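RND efflux system, outer membrane lipoprotein, NodT family (Burkholderia mallei, PDB 6U94) probably helps form, as in other outer membrane factors, the outer-membrane exit duct of an RND-type efflux system. Local coordinates at residues A[172-177]-A[262-267]; A[185-190]-A[429-434]. One frame throughout, in Å; residues are numbered along the deposited sequence.

Interaction 1. Residues A[172-177]-A[262-267]; sequences NTYLTL and GDRALL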
loop_
_atom_site.group_PDB
_atom_site.type_symbol
_atom_site.label_atom_id
_atom_site.label_comp_id
_atom_site.label_asym_id
_atom_site.label_seq_id
_atom_site.Cartn_x
_atom_site.Cartn_y
_atom_site.Cartn_z
ATOM N N ASN A 172 -2.276 -6.970 -1.170
ATOM C CA ASN A 172 -1.334 -6.480 -0.171
ATOM C C ASN A 172 -0.960 -7.563 0.831
ATOM O O ASN A 172 0.145 -7.537 1.383
ATOM C CB ASN A 172 -1.913 -5.269 0.558
ATOM C CG ASN A 172 -0.900 -4.600 1.471
ATOM O OD1 ASN A 172 -0.015 -3.879 1.006
ATOM N ND2 ASN A 172 -1.026 -4.829 2.772
ATOM N N THR A 173 -1.858 -8.519 1.077
ATOM C CA THR A 173 -1.559 -9.589 2.023
ATOM C C THR A 173 -0.616 -10.625 1.421
ATOM O O THR A 173 0.294 -11.108 2.104
ATOM C CB THR A 173 -2.855 -10.251 2.492
ATOM O OG1 THR A 173 -3.699 -9.262 3.086
ATOM C CG2 THR A 173 -2.568 -11.328 3.522
ATOM N N TYR A 174 -0.821 -10.982 0.151
ATOM C CA TYR A 174 0.072 -11.939 -0.495
ATOM C C TYR A 174 1.439 -11.322 -0.758
ATOM O O TYR A 174 2.466 -12.000 -0.638
ATOM C CB TYR A 174 -0.553 -12.444 -1.795
ATOM C CG TYR A 174 0.315 -13.414 -2.569
ATOM C CD1 TYR A 174 0.556 -14.695 -2.091
ATOM C CD2 TYR A 174 0.879 -13.053 -3.787
ATOM C CE1 TYR A 174 1.342 -15.588 -2.799
ATOM C CE2 TYR A 174 1.667 -13.938 -4.502
ATOM C CZ TYR A 174 1.896 -15.204 -4.004
ATOM O OH TYR A 174 2.680 -16.085 -4.714
ATOM N N LEU A 175 1.474 -10.035 -1.114
ATOM C CA LEU A 175 2.753 -9.348 -1.259
ATOM C C LEU A 175 3.471 -9.251 0.079
ATOM O O LEU A 175 4.679 -9.500 0.167
ATOM C CB LEU A 175 2.539 -7.961 -1.865
ATOM C CG LEU A 175 2.164 -7.964 -3.348
ATOM C CD1 LEU A 175 1.913 -6.555 -3.858
ATOM C CD2 LEU A 175 3.251 -8.646 -4.162
ATOM N N THR A 176 2.739 -8.898 1.140
ATOM C CA THR A 176 3.325 -8.883 2.477
ATOM C C THR A 176 3.839 -10.264 2.867
ATOM O O THR A 176 4.876 -10.383 3.531
ATOM C CB THR A 176 2.303 -8.376 3.496
ATOM O OG1 THR A 176 1.985 -7.005 3.218
ATOM C CG2 THR A 176 2.842 -8.485 4.915
ATOM N N LEU A 177 3.136 -11.321 2.452
ATOM C CA LEU A 177 3.614 -12.676 2.706
ATOM C C LEU A 177 4.973 -12.910 2.057
ATOM O O LEU A 177 5.915 -13.380 2.707
ATOM C CB LEU A 177 2.595 -13.693 2.198
ATOM C CG LEU A 177 3.007 -15.161 2.298
ATOM C CD1 LEU A 177 3.240 -15.562 3.747
ATOM C CD2 LEU A 177 1.961 -16.059 1.651
ATOM N N GLY A 262 12.415 -11.212 -4.246
ATOM C CA GLY A 262 13.575 -10.852 -5.042
ATOM C C GLY A 262 13.390 -9.633 -5.920
ATOM O O GLY A 262 13.248 -8.511 -5.424
ATOM N N ASP A 263 13.385 -9.848 -7.238
ATOM C CA ASP A 263 13.190 -8.773 -8.198
ATOM C C ASP A 263 12.082 -9.055 -9.203
ATOM O O ASP A 263 11.834 -8.213 -10.073
ATOM C CB ASP A 263 14.500 -8.485 -8.951
ATOM N N ARG A 264 11.407 -10.198 -9.108
ATOM C CA ARG A 264 10.368 -10.531 -10.071
ATOM C C ARG A 264 9.177 -9.590 -9.927
ATOM O O ARG A 264 8.863 -9.106 -8.837
ATOM C CB ARG A 264 9.924 -11.984 -9.898
ATOM C CG ARG A 264 9.322 -12.309 -8.541
ATOM C CD ARG A 264 9.175 -13.812 -8.374
ATOM N NE ARG A 264 8.220 -14.171 -7.331
ATOM C CZ ARG A 264 6.915 -14.326 -7.538
ATOM N NH1 ARG A 264 6.411 -14.144 -8.751
ATOM N NH2 ARG A 264 6.115 -14.657 -6.535
ATOM N N ALA A 265 8.517 -9.325 -11.053
ATOM C CA ALA A 265 7.425 -8.362 -11.104
ATOM C C ALA A 265 6.096 -9.079 -10.895
ATOM O O ALA A 265 5.755 -9.996 -11.649
ATOM C CB ALA A 265 7.425 -7.615 -12.436
ATOM N N LEU A 266 5.353 -8.659 -9.872
ATOM C CA LEU A 266 4.008 -9.162 -9.626
ATOM C C LEU A 266 2.920 -8.157 -9.962
ATOM O O LEU A 266 1.832 -8.562 -10.374
ATOM C CB LEU A 266 3.854 -9.590 -8.161
ATOM C CG LEU A 266 4.677 -10.800 -7.710
ATOM C CD1 LEU A 266 6.020 -10.372 -7.138
ATOM C CD2 LEU A 266 3.896 -11.628 -6.705
ATOM N N LEU A 267 3.186 -6.866 -9.795
ATOM C CA LEU A 267 2.275 -5.810 -10.204
ATOM C C LEU A 267 2.725 -5.226 -11.536
ATOM O O LEU A 267 3.920 -5.147 -11.827
ATOM C CB LEU A 267 2.207 -4.700 -9.153
ATOM C CG LEU A 267 1.854 -5.098 -7.721
ATOM C CD1 LEU A 267 1.666 -3.859 -6.858
ATOM C CD2 LEU A 267 0.606 -5.966 -7.705
#

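Interaction 2. Residues A[185-190]-A[429-434]; sequences ALAQDT and QLFAAQ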
loop_
_atom_site.group_PDB
_atom_site.type_symbol
_atom_site.label_atom_id
_atom_site.label_comp_id
_atom_site.label_asym_id
_atom_site.label_seq_id
_atom_site.Cartn_x
_atom_site.Cartn_y
_atom_site.Cartn_z
ATOM N N ALA A 185 14.174 -15.442 5.382
ATOM C CA ALA A 185 15.347 -16.029 4.745
ATOM C C ALA A 185 16.597 -15.204 5.023
ATOM O O ALA A 185 17.679 -15.761 5.244
ATOM C CB ALA A 185 15.111 -16.160 3.241
ATOM N N LEU A 186 16.466 -13.875 5.016
ATOM C CA LEU A 186 17.595 -13.017 5.360
ATOM C C LEU A 186 18.025 -13.229 6.806
ATOM O O LEU A 186 19.223 -13.325 7.098
ATOM C CB LEU A 186 17.224 -11.555 5.113
ATOM C CG LEU A 186 18.183 -10.463 5.584
ATOM C CD1 LEU A 186 19.507 -10.530 4.833
ATOM C CD2 LEU A 186 17.532 -9.101 5.417
ATOM N N ALA A 187 17.059 -13.319 7.724
ATOM C CA ALA A 187 17.386 -13.521 9.131
ATOM C C ALA A 187 17.997 -14.894 9.378
ATOM O O ALA A 187 18.788 -15.056 10.315
ATOM C CB ALA A 187 16.138 -13.333 9.994
ATOM N N GLN A 188 17.646 -15.888 8.562
ATOM C CA GLN A 188 18.216 -17.221 8.729
ATOM C C GLN A 188 19.630 -17.298 8.166
ATOM O O GLN A 188 20.506 -17.932 8.768
ATOM C CB GLN A 188 17.314 -18.263 8.069
ATOM C CG GLN A 188 16.015 -18.510 8.818
ATOM C CD GLN A 188 15.064 -19.411 8.058
ATOM O OE1 GLN A 188 15.063 -19.435 6.827
ATOM N NE2 GLN A 188 14.247 -20.162 8.790
ATOM N N ASP A 189 19.870 -16.665 7.013
ATOM C CA ASP A 189 21.227 -16.588 6.481
ATOM C C ASP A 189 22.147 -15.848 7.443
ATOM O O ASP A 189 23.278 -16.282 7.692
ATOM C CB ASP A 189 21.218 -15.904 5.116
ATOM C CG ASP A 189 20.460 -16.697 4.072
ATOM O OD1 ASP A 189 20.128 -17.871 4.342
ATOM O OD2 ASP A 189 20.195 -16.146 2.983
ATOM N N THR A 190 21.675 -14.727 7.995
ATOM C CA THR A 190 22.451 -14.010 9.001
ATOM C C THR A 190 22.706 -14.886 10.222
ATOM O O THR A 190 23.806 -14.870 10.788
ATOM C CB THR A 190 21.723 -12.725 9.401
ATOM O OG1 THR A 190 21.585 -11.875 8.255
ATOM C CG2 THR A 190 22.486 -11.986 10.489
ATOM N N GLN A 429 25.047 -3.063 11.490
ATOM C CA GLN A 429 24.443 -2.039 10.646
ATOM C C GLN A 429 24.020 -2.608 9.299
ATOM O O GLN A 429 23.007 -2.177 8.735
ATOM C CB GLN A 429 25.414 -0.876 10.440
ATOM C CG GLN A 429 25.648 -0.030 11.674
ATOM C CD GLN A 429 26.495 1.191 11.377
ATOM O OE1 GLN A 429 26.639 1.594 10.222
ATOM N NE2 GLN A 429 27.065 1.786 12.419
ATOM N N LEU A 430 24.779 -3.569 8.768
ATOM C CA LEU A 430 24.432 -4.161 7.480
ATOM C C LEU A 430 23.129 -4.947 7.571
ATOM O O LEU A 430 22.237 -4.790 6.730
ATOM C CB LEU A 430 25.572 -5.058 6.995
ATOM C CG LEU A 430 25.328 -5.863 5.717
ATOM C CD1 LEU A 430 25.105 -4.943 4.530
ATOM C CD2 LEU A 430 26.490 -6.809 5.453
ATOM N N PHE A 431 22.999 -5.792 8.598
ATOM C CA PHE A 431 21.792 -6.595 8.753
ATOM C C PHE A 431 20.567 -5.723 9.002
ATOM O O PHE A 431 19.468 -6.048 8.537
ATOM C CB PHE A 431 21.982 -7.603 9.890
ATOM C CG PHE A 431 20.798 -8.492 10.116
ATOM C CD1 PHE A 431 20.196 -9.149 9.057
ATOM C CD2 PHE A 431 20.294 -8.685 11.393
ATOM C CE1 PHE A 431 19.101 -9.972 9.262
ATOM C CE2 PHE A 431 19.202 -9.510 11.606
ATOM C CZ PHE A 431 18.606 -10.154 10.539
ATOM N N ALA A 432 20.733 -4.608 9.716
ATOM C CA ALA A 432 19.610 -3.698 9.915
ATOM C C ALA A 432 19.213 -3.026 8.607
ATOM O O ALA A 432 18.020 -2.827 8.339
ATOM C CB ALA A 432 19.959 -2.652 10.973
ATOM N N ALA A 433 20.198 -2.683 7.776
ATOM C CA ALA A 433 19.898 -2.024 6.510
ATOM C C ALA A 433 19.269 -2.982 5.510
ATOM O O ALA A 433 18.434 -2.567 4.698
ATOM C CB ALA A 433 21.167 -1.405 5.926
ATOM N N GLN A 434 19.655 -4.261 5.547
ATOM C CA GLN A 434 19.080 -5.233 4.624
ATOM C C GLN A 434 17.617 -5.509 4.954
ATOM O O GLN A 434 16.802 -5.724 4.051
ATOM C CB GLN A 434 19.892 -6.526 4.650
ATOM C CG GLN A 434 21.313 -6.375 4.128
ATOM C CD GLN A 434 22.105 -7.662 4.222
ATOM O OE1 GLN A 434 22.194 -8.276 5.287
ATOM N NE2 GLN A 434 22.681 -8.083 3.101
#

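Interaction 1. Residues A[172-177]-A[262-267]
L175 of helix 156-203 packs against L266 and L267 of the loop that follows helix 253-256, an apolar helix-to-loop contact in the long-helix bundle of this outer membrane factor. Apolar packing makes up most of it. The two methyls of L175 divide the work: CD2 meets L266 CD2 at 4.0 Å, the two side chains lying alongside each other and pointing opposite ways, while CD1 touches L267 CD1, also at 4.0 Å. Helix 421-454 adds L445 beside L175 and V449 beside L267, so L175 and L267 also pack against a second long helix. The Y174 ring stands about crosswise to L266, whose CD2 comes obliquely to CE2 at 3.9 Å; L58 and L61 of helix 56-67 also touch this tyrosine.

The polar side of the contact involves R264 and the Y174 hydroxyl. R264 reaches the tyrosine on an extended chain, but its main partner is D55, with which NH1 forms a salt bridge. L266 CD1 sits over the centre of one face of the R264 guanidinium, 4.0 Å above its plane. The buried Y174 OH has no hydrogen-bond partner in the model: it lies near the guanidinium plane at its edge, 4.1 Å from R264 NH2, the tyrosine ring and the guanidinium being turned 72° against each other.

Interaction 2. Residues A[185-190]-A[429-434]
Antiparallel packing of two long helices, 156-203 and 421-454, in the coiled helical barrel wall expected of an outer membrane factor brings 185-190 against 429-434. The local axes run 165° apart in direction and approach to 10.9 Å, and the F431 ring is inserted between them. With CG anti to the backbone N (chi1 -179°), F431 extends its ring toward the other helix, where three residues meet it differently. T190 covers one face: its CG2 lies 3.9 Å from the centroid of the F431 ring and 9° off the normal, a CH-pi contact. L186 arrives in the ring plane, its CG 3.8 Å from F431 CE1 at the edge. A187 meets the far end of the ring, its CA lying 3.8 Å from F431 CZ; A229 and Y232 of helix 211-247 also pack on this alanine.

L186 reaches past the phenylalanine to Q434 with both methyls. L186 CD2 rests on the aliphatic root of the glutamine, 3.6 Å from Q434 CB, and its CD1 lies beside Q434 OE1. The polar arm of T190 turns back to its own helix, where OG1 donates to L186 O at 3.0 Å. That carbonyl also accepts from T190 N, one donor on each side of the carbonyl plane, while T190 OG1 still passes 3.2 Å from F431 CD1.

Overall arrangement
Interactions 1 and 2 follow one another along helix 156-203, and helix 421-454 is present at both: it supplies 429-434 directly in interaction 2, whereas in interaction 1 it packs on L175 and L267 from outside the two segments. Their centres lie about 19 Å apart and their nearest atoms about 9 Å, so they do not touch. Interaction 1, its centre about 11 Å from the centre of the chain, is buried where a loop packs against the bundle; interaction 2, about 24 Å out, is partly buried between helices. Helix 211-247 borders both, touching T173 and L177 at one level and A187 and T190 at the other.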